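Local coordinates for aspartate aminotransferase (Giardia lamblia, PDB 3MEB), which probably catalyses the pyridoxal-phosphate-dependent, reversible transfer of an amino group from L-aspartate to 2-oxoglutarate, giving oxaloacetate and L-glutamate, and works as a homodimer, at residues A355-H358 with R359-L363; Q344-Y347 with D348-E352; M314-Q317 with I318-W322; G298-E301 with K302-L306; F189-T192 with K193-I196. One frame throughout, in Å; residues are numbered along the deposited sequence.

Interaction 1. Residues A355-H358 with R359-L363; sequences ARIH and RMRSL
The carbonyl oxygen His358 O is gripped from two directions: Ser362 N donates to it over 3.0 Å, and a water adds a weak bond. That water also lies 2.6 Å from Ser362 OG, so it bridges the serine hydroxyl to the backbone one turn back. Three more backbone bonds of the same i to i+4 kind run beside this one, the shortest being Arg361 N to Ile357 O at 2.9 Å. The side chains divide between the flanks of the helix. Arg359 folds back along its own helix, bent at chi3 (-60°), until one face of its guanidinium lies over Ala355 O and Arg356 CA, while NH1 sits 3.7 Å from Ala355 CB. All this belongs to a single helix, 340-370, the long helix that in aminotransferases of this family runs from the cofactor-binding large domain into the small domain. On the buried flank Arg356 crosses Met360, its NH2 3.3 Å from Met360 CG and 3.5 Å from Met360 SD. The same guanidinium is hydrogen-bonded to Arg60 O and Leu425 O, which fix its rotation and probably offset the cost of burying the charge. Arg361 runs beside Ile357, pointing the same way, with NE 3.8 Å from Ile357 CG2; its stem is extended from CG to NE and carries the guanidinium to the carbonyls of Ile385, Gly390 and Phe392 and to Thr393 OG1. The exposed His358 ring stands at 55° to the plane of the buried Arg361 guanidinium, with ND1 4.0 Å from Arg361 CD.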
# COMPACT_ATOMS: atom_id res chain seq x y z
N ALA A 355 -28.16 -8.41 9.39
CA ALA A 355 -29.35 -9.20 9.61
C ALA A 355 -29.06 -10.67 9.31
O ALA A 355 -29.48 -11.56 10.06
CB ALA A 355 -30.54 -8.66 8.78
N ARG A 356 -28.31 -10.94 8.24
CA ARG A 356 -28.01 -12.34 7.92
C ARG A 356 -27.14 -13.00 8.99
O ARG A 356 -27.34 -14.19 9.35
CB ARG A 356 -27.39 -12.51 6.53
CG ARG A 356 -27.68 -13.89 5.95
CD ARG A 356 -26.98 -14.16 4.62
NE ARG A 356 -25.55 -14.49 4.80
CZ ARG A 356 -25.08 -15.61 5.33
NH1 ARG A 356 -23.76 -15.76 5.45
NH2 ARG A 356 -25.89 -16.57 5.78
N ILE A 357 -26.21 -12.24 9.51
CA ILE A 357 -25.34 -12.70 10.55
C ILE A 357 -26.15 -13.06 11.79
O ILE A 357 -25.94 -14.12 12.36
CB ILE A 357 -24.26 -11.65 10.89
CG1 ILE A 357 -23.26 -11.54 9.72
CG2 ILE A 357 -23.52 -12.03 12.18
CD1 ILE A 357 -22.30 -10.34 9.87
N HIS A 358 -27.07 -12.19 12.19
CA HIS A 358 -27.94 -12.51 13.31
C HIS A 358 -28.74 -13.79 13.07
O HIS A 358 -28.80 -14.64 13.93
CB HIS A 358 -28.81 -11.31 13.69
CG HIS A 358 -28.07 -10.30 14.50
ND1 HIS A 358 -27.60 -10.57 15.77
CD2 HIS A 358 -27.67 -9.03 14.21
CE1 HIS A 358 -26.95 -9.52 16.23
NE2 HIS A 358 -26.99 -8.57 15.31
N ARG A 359 -29.36 -13.93 11.91
CA ARG A 359 -30.11 -15.16 11.61
C ARG A 359 -29.25 -16.44 11.70
O ARG A 359 -29.72 -17.47 12.16
CB ARG A 359 -30.77 -15.07 10.23
CG ARG A 359 -31.93 -14.09 10.20
CD ARG A 359 -32.81 -14.25 8.95
NE ARG A 359 -32.04 -14.02 7.71
CZ ARG A 359 -31.84 -12.82 7.16
NH1 ARG A 359 -32.34 -11.71 7.72
NH2 ARG A 359 -31.14 -12.71 6.04
N MET A 360 -27.98 -16.33 11.29
CA MET A 360 -27.04 -17.44 11.41
C MET A 360 -26.63 -17.69 12.87
O MET A 360 -26.45 -18.81 13.26
CB MET A 360 -25.80 -17.20 10.55
CG MET A 360 -26.04 -17.26 9.03
SD MET A 360 -26.81 -18.77 8.40
CE MET A 360 -28.56 -18.38 8.61
N ARG A 361 -26.48 -16.66 13.66
CA ARG A 361 -26.28 -16.84 15.10
C ARG A 361 -27.43 -17.65 15.72
O ARG A 361 -27.19 -18.64 16.42
CB ARG A 361 -26.18 -15.49 15.79
CG ARG A 361 -24.87 -14.75 15.50
CD ARG A 361 -24.83 -13.40 16.24
NE ARG A 361 -23.59 -12.70 15.92
CZ ARG A 361 -22.38 -13.10 16.28
NH1 ARG A 361 -22.19 -14.22 16.98
NH2 ARG A 361 -21.32 -12.40 15.92
N SER A 362 -28.66 -17.27 15.42
CA SER A 362 -29.84 -17.98 15.93
C SER A 362 -29.90 -19.39 15.41
O SER A 362 -30.22 -20.31 16.19
CB SER A 362 -31.13 -17.24 15.54
OG SER A 362 -31.06 -15.91 16.04
N LEU A 363 -29.63 -19.59 14.11
CA LEU A 363 -29.76 -20.92 13.54
C LEU A 363 -28.69 -21.85 14.11
O LEU A 363 -29.01 -22.98 14.48
CB LEU A 363 -29.75 -20.91 12.03
CG LEU A 363 -29.95 -22.25 11.28
CD1 LEU A 363 -31.23 -22.94 11.68
CD2 LEU A 363 -29.91 -22.00 9.76
O HOH W 1 -29.67 -13.93 17.12

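Interaction 2. Residues Q344-Y347 with D348-E352; sequences QMFY and DNVKE
Val350 sets its CG2 methyl over one face of the Phe346 ring, a CH-pi contact in which the methyl lies 3.8 Å from the ring centroid and 29° off the normal. The offset brings CG2 closest to one side of the ring, 3.4 Å from Phe346 CE1. The phenyl can lean this way because CG stands opposite the backbone N (chi1 171°), which swings the ring along the helix toward the next turn. Phe346 also stacks on Phe279 and meets Phe252 at a steep angle, so the methyl joins an apolar cluster around the ring. The turn is part of helix 340-370, the long helix linking the two domains of aminotransferases of this family, and the side chain of Val350 comes within about 8 Å of that of the cofactor-binding Lys277. Around the helix from this cluster, the side chains of Met345 and Asn349 slant across each other, with Met345 CG 3.8 Å from Asn349 OD1. That oxygen takes a hydrogen bond from Ala71 N in helix 70-81, which holds the amide in place, and Met345 rests on the same helix. Lys351 lays its stem over the turn before it, CG 3.5 Å from Tyr347 O, and sends NZ on to Gly250 O.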
# COMPACT_ATOMS: atom_id res chain seq x y z
N GLN A 344 -28.03 5.83 0.79
CA GLN A 344 -29.13 5.09 1.42
C GLN A 344 -29.08 3.60 1.08
O GLN A 344 -29.30 2.74 1.95
CB GLN A 344 -30.49 5.69 1.05
CG GLN A 344 -31.63 5.10 1.89
CD GLN A 344 -31.37 5.23 3.40
OE1 GLN A 344 -31.42 4.23 4.14
NE2 GLN A 344 -31.07 6.45 3.85
N MET A 345 -28.81 3.29 -0.18
CA MET A 345 -28.64 1.91 -0.61
C MET A 345 -27.52 1.24 0.20
O MET A 345 -27.69 0.14 0.71
CB MET A 345 -28.35 1.83 -2.11
CG MET A 345 -28.29 0.39 -2.67
SD MET A 345 -27.90 0.34 -4.42
CE MET A 345 -29.39 1.13 -5.11
N PHE A 346 -26.39 1.92 0.30
CA PHE A 346 -25.29 1.42 1.13
C PHE A 346 -25.73 1.09 2.55
O PHE A 346 -25.45 -0.00 3.06
CB PHE A 346 -24.19 2.45 1.20
CG PHE A 346 -23.12 2.12 2.20
CD1 PHE A 346 -22.33 0.99 2.04
CD2 PHE A 346 -22.93 2.91 3.30
CE1 PHE A 346 -21.35 0.67 2.99
CE2 PHE A 346 -21.97 2.61 4.22
CZ PHE A 346 -21.18 1.48 4.06
N TYR A 347 -26.42 2.02 3.19
CA TYR A 347 -26.87 1.77 4.58
C TYR A 347 -27.79 0.55 4.69
O TYR A 347 -27.68 -0.20 5.67
CB TYR A 347 -27.60 2.97 5.15
CG TYR A 347 -26.82 4.23 5.46
CD1 TYR A 347 -25.46 4.20 5.83
CD2 TYR A 347 -27.47 5.47 5.46
CE1 TYR A 347 -24.78 5.39 6.15
CE2 TYR A 347 -26.78 6.65 5.78
CZ TYR A 347 -25.46 6.59 6.13
OH TYR A 347 -24.82 7.77 6.44
N ASP A 348 -28.73 0.42 3.75
CA ASP A 348 -29.63 -0.74 3.66
C ASP A 348 -28.82 -2.05 3.44
O ASP A 348 -29.13 -3.09 4.03
CB ASP A 348 -30.60 -0.61 2.45
CG ASP A 348 -31.61 0.55 2.58
OD1 ASP A 348 -31.75 1.13 3.65
OD2 ASP A 348 -32.31 0.86 1.60
N ASN A 349 -27.79 -1.96 2.61
CA ASN A 349 -26.96 -3.12 2.28
C ASN A 349 -26.21 -3.65 3.51
O ASN A 349 -26.18 -4.86 3.76
CB ASN A 349 -25.92 -2.76 1.21
CG ASN A 349 -26.49 -2.53 -0.19
OD1 ASN A 349 -25.78 -1.96 -1.03
ND2 ASN A 349 -27.73 -2.95 -0.46
N VAL A 350 -25.60 -2.75 4.27
CA VAL A 350 -24.91 -3.09 5.52
C VAL A 350 -25.91 -3.71 6.55
O VAL A 350 -25.59 -4.72 7.18
CB VAL A 350 -24.17 -1.87 6.07
CG1 VAL A 350 -23.43 -2.17 7.40
CG2 VAL A 350 -23.16 -1.34 5.02
N LYS A 351 -27.10 -3.12 6.70
CA LYS A 351 -28.15 -3.72 7.56
C LYS A 351 -28.50 -5.16 7.12
O LYS A 351 -28.64 -6.03 7.98
CB LYS A 351 -29.39 -2.85 7.58
CG LYS A 351 -29.25 -1.59 8.45
CD LYS A 351 -30.35 -0.56 8.14
CE LYS A 351 -30.30 0.71 9.00
NZ LYS A 351 -29.96 0.48 10.46
N GLU A 352 -28.62 -5.40 5.80
CA GLU A 352 -28.87 -6.75 5.28
C GLU A 352 -27.76 -7.73 5.69
O GLU A 352 -28.05 -8.85 6.09
CB GLU A 352 -29.03 -6.74 3.74

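Interaction 3. Residues M314-Q317 with I318-W322; sequences MTLQ and IRKTW. With EDO (1,2-ethanediol), chain L.
Thr321 OG1 donates to Gln317 O over 2.7 Å near the C-terminal end of helix 300-319, a side-chain hydroxyl taking up a carbonyl of the last turn. The donor stands 37° out of the carbonyl plane, above it and not on a lone pair, and Lys320 N adds a weak bond to the same oxygen. One residue on, Ile318 O receives both Thr321 N and Trp322 N as the chain turns away. The packed side of the contact faces the large domain's sheet. There Ile318 lays CG1 3.5 Å from Met314 O, since chi1 (-77°) places that branch beside its own backbone N, and both residues press on Cys123 of strand 120-125. The Gln317 amide is held by Glu137 and Ile134 O of helix 127-142. The looser side is that of Leu316 and Lys320, whose chains pass at a slant with Leu316 CG 3.7 Å from Lys320 CE. Here the second subunit comes near: Ser31 of that subunit packs on Leu316 and its Gly160 on Lys320. Arg319 also points into the dimer interface, pairing through NE with Asp34 of the second subunit, and its side chain comes within about 5 Å of a bound pyridoxal phosphate. An ethanediol, probably from the crystallisation liquor, meets the Arg319 guanidinium at its edge and in its plane, O2 accepting from Arg319 NH2 at 2.7 Å.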
# COMPACT_ATOMS: atom_id res chain seq x y z
N MET A 314 2.08 12.67 7.87
CA MET A 314 1.56 11.35 7.39
C MET A 314 1.95 11.11 5.92
O MET A 314 2.37 10.00 5.55
CB MET A 314 0.04 11.25 7.57
CG MET A 314 -0.37 11.23 9.02
SD MET A 314 -2.14 11.07 9.33
CE MET A 314 -2.67 12.74 9.37
N THR A 315 1.79 12.13 5.09
CA THR A 315 2.04 11.96 3.64
C THR A 315 3.52 11.81 3.35
O THR A 315 3.92 11.14 2.38
CB THR A 315 1.38 13.07 2.80
OG1 THR A 315 1.91 14.35 3.14
CG2 THR A 315 -0.19 13.03 2.96
N LEU A 316 4.36 12.40 4.19
CA LEU A 316 5.79 12.20 4.05
C LEU A 316 6.12 10.73 4.39
O LEU A 316 6.86 10.08 3.68
CB LEU A 316 6.56 13.16 4.94
CG LEU A 316 8.06 12.96 4.97
CD1 LEU A 316 8.72 12.94 3.58
CD2 LEU A 316 8.63 14.00 5.93
N GLN A 317 5.51 10.21 5.47
CA GLN A 317 5.70 8.80 5.82
C GLN A 317 5.33 7.90 4.68
O GLN A 317 6.09 6.99 4.28
CB GLN A 317 4.87 8.44 7.06
CG GLN A 317 5.38 9.07 8.38
CD GLN A 317 4.33 8.94 9.42
OE1 GLN A 317 3.82 9.94 9.96
NE2 GLN A 317 3.93 7.70 9.68
N ILE A 318 4.15 8.17 4.12
CA ILE A 318 3.62 7.36 3.04
C ILE A 318 4.52 7.42 1.79
O ILE A 318 4.77 6.40 1.16
CB ILE A 318 2.17 7.76 2.76
CG1 ILE A 318 1.28 7.16 3.85
CG2 ILE A 318 1.69 7.31 1.36
CD1 ILE A 318 -0.18 7.69 3.81
N ARG A 319 5.02 8.63 1.50
CA ARG A 319 5.91 8.87 0.35
C ARG A 319 7.06 7.89 0.34
O ARG A 319 7.41 7.35 -0.71
CB ARG A 319 6.46 10.29 0.36
CG ARG A 319 7.36 10.64 -0.81
CD ARG A 319 6.77 10.29 -2.19
NE ARG A 319 7.39 11.11 -3.23
CZ ARG A 319 7.51 10.77 -4.52
NH1 ARG A 319 7.08 9.58 -4.99
NH2 ARG A 319 8.07 11.63 -5.35
N LYS A 320 7.64 7.69 1.53
CA LYS A 320 8.76 6.78 1.74
C LYS A 320 8.42 5.30 1.82
O LYS A 320 9.33 4.46 1.85
CB LYS A 320 9.49 7.15 3.02
CG LYS A 320 9.93 8.55 3.06
CD LYS A 320 10.67 8.81 4.39
CE LYS A 320 10.03 9.88 5.17
NZ LYS A 320 10.93 10.34 6.22
N THR A 321 7.13 4.97 1.74
CA THR A 321 6.65 3.62 1.95
C THR A 321 6.01 3.06 0.71
O THR A 321 6.47 2.04 0.20
CB THR A 321 5.70 3.54 3.20
OG1 THR A 321 6.26 4.33 4.25
CG2 THR A 321 5.60 2.11 3.70
N TRP A 322 4.99 3.75 0.20
CA TRP A 322 4.30 3.36 -1.02
C TRP A 322 3.86 4.53 -1.94
O TRP A 322 3.05 4.33 -2.85
CB TRP A 322 3.09 2.46 -0.72
CG TRP A 322 2.05 3.04 0.09
CD1 TRP A 322 1.10 3.90 -0.32
CD2 TRP A 322 1.77 2.77 1.48
NE1 TRP A 322 0.25 4.22 0.71
CE2 TRP A 322 0.66 3.55 1.84
CE3 TRP A 322 2.38 1.97 2.46
CZ2 TRP A 322 0.12 3.52 3.12
CZ3 TRP A 322 1.86 1.95 3.72
CH2 TRP A 322 0.75 2.74 4.06
C1 EDO L . 6.07 8.62 -8.33
O1 EDO L . 5.63 7.85 -7.19
C2 EDO L . 6.06 10.12 -8.11
O2 EDO L . 7.36 10.59 -7.72

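Interaction 4. Residues G298-E301 with K302-L306; sequences GSVE and KNKAL
Ser299 is the N-cap of helix 300-319, its extended backbone (phi -165°, psi 164°) leading straight into helical angles at Val300, with Asn303 N donating to Ser299 O at 3.0 Å to close the first turn. The capping bond proper comes from the side chain: Lys302 N donates to Ser299 OG over 2.9 Å. Chi1 of 73° puts the hydroxyl between the backbone N and the carbonyl carbon, facing the amide of Lys302. The same hydroxyl makes a weak bond to Glu301 OE1, so it serves an amide and a carboxylate together. Lys302 grazes the cap with its aliphatic stem, CG 3.4 Å from Ser299 OG. Asn303 packs its amide against Ser299 O but spends its polar atoms on other parts of the chain: OD1 accepts from Glu297 N, and ND2 reaches Glu117 O. The first bond ties the start of the helix to the loop just before it, the second to the chain just after helix 113-116. The contact lies on the protein surface, far from the cofactor, although Leu306 already packs on Phe28 of the second subunit. Val300 and Lys304 run side by side in the same direction, with Val300 CG1 3.8 Å from Lys304 CE.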
# COMPACT_ATOMS: atom_id res chain seq x y z
N GLY A 298 -5.81 28.27 19.28
CA GLY A 298 -6.14 29.67 19.48
C GLY A 298 -7.11 30.28 18.49
O GLY A 298 -7.63 31.41 18.72
N SER A 299 -7.37 29.56 17.41
CA SER A 299 -8.33 29.98 16.39
C SER A 299 -8.68 28.81 15.49
O SER A 299 -7.95 27.83 15.47
CB SER A 299 -7.77 31.10 15.53
OG SER A 299 -6.78 30.61 14.62
N VAL A 300 -9.77 28.93 14.72
CA VAL A 300 -10.06 27.87 13.77
C VAL A 300 -8.91 27.73 12.72
O VAL A 300 -8.54 26.60 12.34
CB VAL A 300 -11.44 28.07 13.06
CG1 VAL A 300 -11.67 26.99 12.04
CG2 VAL A 300 -12.58 28.07 14.09
N GLU A 301 -8.33 28.86 12.31
CA GLU A 301 -7.29 28.82 11.27
C GLU A 301 -6.02 28.13 11.77
O GLU A 301 -5.38 27.37 11.02
CB GLU A 301 -7.01 30.24 10.72
CG GLU A 301 -8.26 30.90 10.06
CD GLU A 301 -9.20 31.63 11.02
OE1 GLU A 301 -9.08 31.59 12.27
OE2 GLU A 301 -10.10 32.28 10.51
N LYS A 302 -5.67 28.41 13.03
CA LYS A 302 -4.51 27.78 13.65
C LYS A 302 -4.75 26.30 13.89
O LYS A 302 -3.82 25.51 13.74
CB LYS A 302 -4.13 28.48 14.94
CG LYS A 302 -3.47 29.82 14.70
CD LYS A 302 -2.94 30.41 15.96
CE LYS A 302 -2.26 31.73 15.69
NZ LYS A 302 -0.83 31.55 15.21
N ASN A 303 -5.99 25.94 14.26
CA ASN A 303 -6.36 24.52 14.37
C ASN A 303 -6.16 23.82 13.04
O ASN A 303 -5.56 22.72 12.99
CB ASN A 303 -7.79 24.36 14.87
CG ASN A 303 -7.95 24.69 16.34
OD1 ASN A 303 -6.97 24.73 17.10
ND2 ASN A 303 -9.19 24.90 16.76
N LYS A 304 -6.63 24.45 11.96
CA LYS A 304 -6.49 23.91 10.60
C LYS A 304 -5.03 23.84 10.14
O LYS A 304 -4.62 22.90 9.48
CB LYS A 304 -7.31 24.75 9.61
CG LYS A 304 -8.83 24.62 9.73
CD LYS A 304 -9.55 25.47 8.67
CE LYS A 304 -11.07 25.30 8.74
NZ LYS A 304 -11.84 26.20 7.80
N ALA A 305 -4.23 24.84 10.51
CA ALA A 305 -2.81 24.80 10.20
C ALA A 305 -2.11 23.61 10.89
O ALA A 305 -1.24 22.97 10.29
CB ALA A 305 -2.13 26.11 10.59
N LEU A 306 -2.47 23.32 12.13
CA LEU A 306 -1.91 22.17 12.87
C LEU A 306 -2.37 20.88 12.17
O LEU A 306 -1.56 19.97 11.85
CB LEU A 306 -2.31 22.22 14.37
CG LEU A 306 -2.02 20.95 15.22
CD1 LEU A 306 -0.56 20.59 15.17
CD2 LEU A 306 -2.48 21.08 16.71

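Interaction 5. Residues F189-T192 with K193-I196; sequences FSNT and KKDI
Phe189 and Lys193 carry the apolar part of the contact, a CH-pi interaction in which the lysine stem crosses the ring at about a right angle. Lys193 CG lies 4.2 Å from the ring centroid, 24° off the normal and so over the face, and CD comes within 3.7 Å of Phe189 CE2. The bend at chi3 (-70°) turns the stem across the ring, CE ending near CD2 and CE2, and carries NZ on to a salt bridge with Glu226. A smaller apolar pair is Thr192 beside Ile196, both pointing the same way, with Ile196 CD1 4.1 Å from Thr192 CG2. Backbone hydrogen bonds come next: four of the i to i+4 type bind the turn, from Lys193 N to Phe189 O through to Ile196 N to Thr192 O, the shortest being Asp195 N to Asn191 O at 2.9 Å. The water-mediated link lies on the exposed flank, where one water sits 2.9 Å from Ser190 OG and accepts from Lys194 NZ at 3.3 Å, joining a side chain to the one four residues on. Side-chain bonds to the rest of the chain set the position of helix 189-198: Thr192 OG1 donates to Thr177 O, and Asp195 OD2 accepts from Thr177 N, just past strand 174-176 at the outer edge of the large-domain sheet. On its inner flank, Phe189 and Ile196 pack on helix 221-234.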
# COMPACT_ATOMS: atom_id res chain seq x y z
N PHE A 189 -14.01 -4.91 33.95
CA PHE A 189 -14.02 -3.47 33.75
C PHE A 189 -13.42 -2.68 34.90
O PHE A 189 -12.80 -1.62 34.70
CB PHE A 189 -15.42 -2.97 33.40
CG PHE A 189 -15.41 -1.56 32.92
CD1 PHE A 189 -14.75 -1.20 31.75
CD2 PHE A 189 -16.01 -0.56 33.67
CE1 PHE A 189 -14.72 0.11 31.33
CE2 PHE A 189 -15.97 0.76 33.26
CZ PHE A 189 -15.34 1.10 32.10
N SER A 190 -13.56 -3.21 36.11
CA SER A 190 -12.91 -2.65 37.29
C SER A 190 -11.40 -2.55 37.07
O SER A 190 -10.78 -1.48 37.27
CB SER A 190 -13.26 -3.54 38.50
OG SER A 190 -12.94 -2.91 39.73
N ASN A 191 -10.78 -3.65 36.65
CA ASN A 191 -9.34 -3.61 36.32
C ASN A 191 -8.98 -2.81 35.07
O ASN A 191 -7.89 -2.20 35.00
CB ASN A 191 -8.75 -5.03 36.31
CG ASN A 191 -8.59 -5.59 37.74
OD1 ASN A 191 -8.97 -6.72 38.03
ND2 ASN A 191 -8.11 -4.75 38.63
N THR A 192 -9.86 -2.79 34.07
CA THR A 192 -9.66 -1.93 32.93
C THR A 192 -9.39 -0.48 33.39
O THR A 192 -8.41 0.14 32.98
CB THR A 192 -10.88 -1.98 31.96
OG1 THR A 192 -11.13 -3.33 31.53
CG2 THR A 192 -10.61 -1.09 30.78
N LYS A 193 -10.26 0.05 34.23
CA LYS A 193 -10.11 1.39 34.73
C LYS A 193 -8.84 1.60 35.55
O LYS A 193 -8.17 2.62 35.39
CB LYS A 193 -11.31 1.76 35.58
CG LYS A 193 -12.56 1.93 34.76
CD LYS A 193 -13.73 2.39 35.67
CE LYS A 193 -14.22 1.28 36.64
NZ LYS A 193 -15.36 1.74 37.51
N LYS A 194 -8.51 0.64 36.41
CA LYS A 194 -7.29 0.75 37.24
C LYS A 194 -6.07 0.83 36.37
O LYS A 194 -5.18 1.63 36.63
CB LYS A 194 -7.16 -0.42 38.23
CG LYS A 194 -8.20 -0.32 39.36
CD LYS A 194 -8.35 -1.61 40.19
CE LYS A 194 -9.39 -1.47 41.28
NZ LYS A 194 -9.31 -2.61 42.24
N ASP A 195 -6.05 -0.01 35.33
CA ASP A 195 -4.92 -0.08 34.44
C ASP A 195 -4.71 1.24 33.69
O ASP A 195 -3.57 1.71 33.54
CB ASP A 195 -5.10 -1.24 33.47
CG ASP A 195 -4.79 -2.59 34.09
OD1 ASP A 195 -4.34 -2.66 35.26
OD2 ASP A 195 -4.99 -3.61 33.39
N ILE A 196 -5.81 1.86 33.27
CA ILE A 196 -5.73 3.09 32.47
C ILE A 196 -5.43 4.26 33.38
O ILE A 196 -4.68 5.18 33.03
CB ILE A 196 -7.01 3.31 31.62
CG1 ILE A 196 -7.17 2.16 30.64
CG2 ILE A 196 -6.98 4.64 30.86
CD1 ILE A 196 -8.42 2.26 29.74
O HOH W 2 -11.08 -4.86 40.69

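Interactions 1 and 2 lie on one helix, 340-370, their centres 17 Å apart, and interactions 4 and 3 mark the start and the end of another, 300-319, their centres 24 Å apart. Interaction 5 occupies a separate short helix at the sheet edge. Interaction 3 is the buried one and lies at the dimer interface; interaction 4 is a surface contact; the other three have one buried and one exposed flank. The chemistry follows: buried arginines held by backbone carbonyls in 1, an aromatic cluster in 2, a subunit-crossing salt bridge in 3, a serine cap in 4. CH-pi contacts recur in 2 and 5, with a valine methyl in one and a lysine stem in the other.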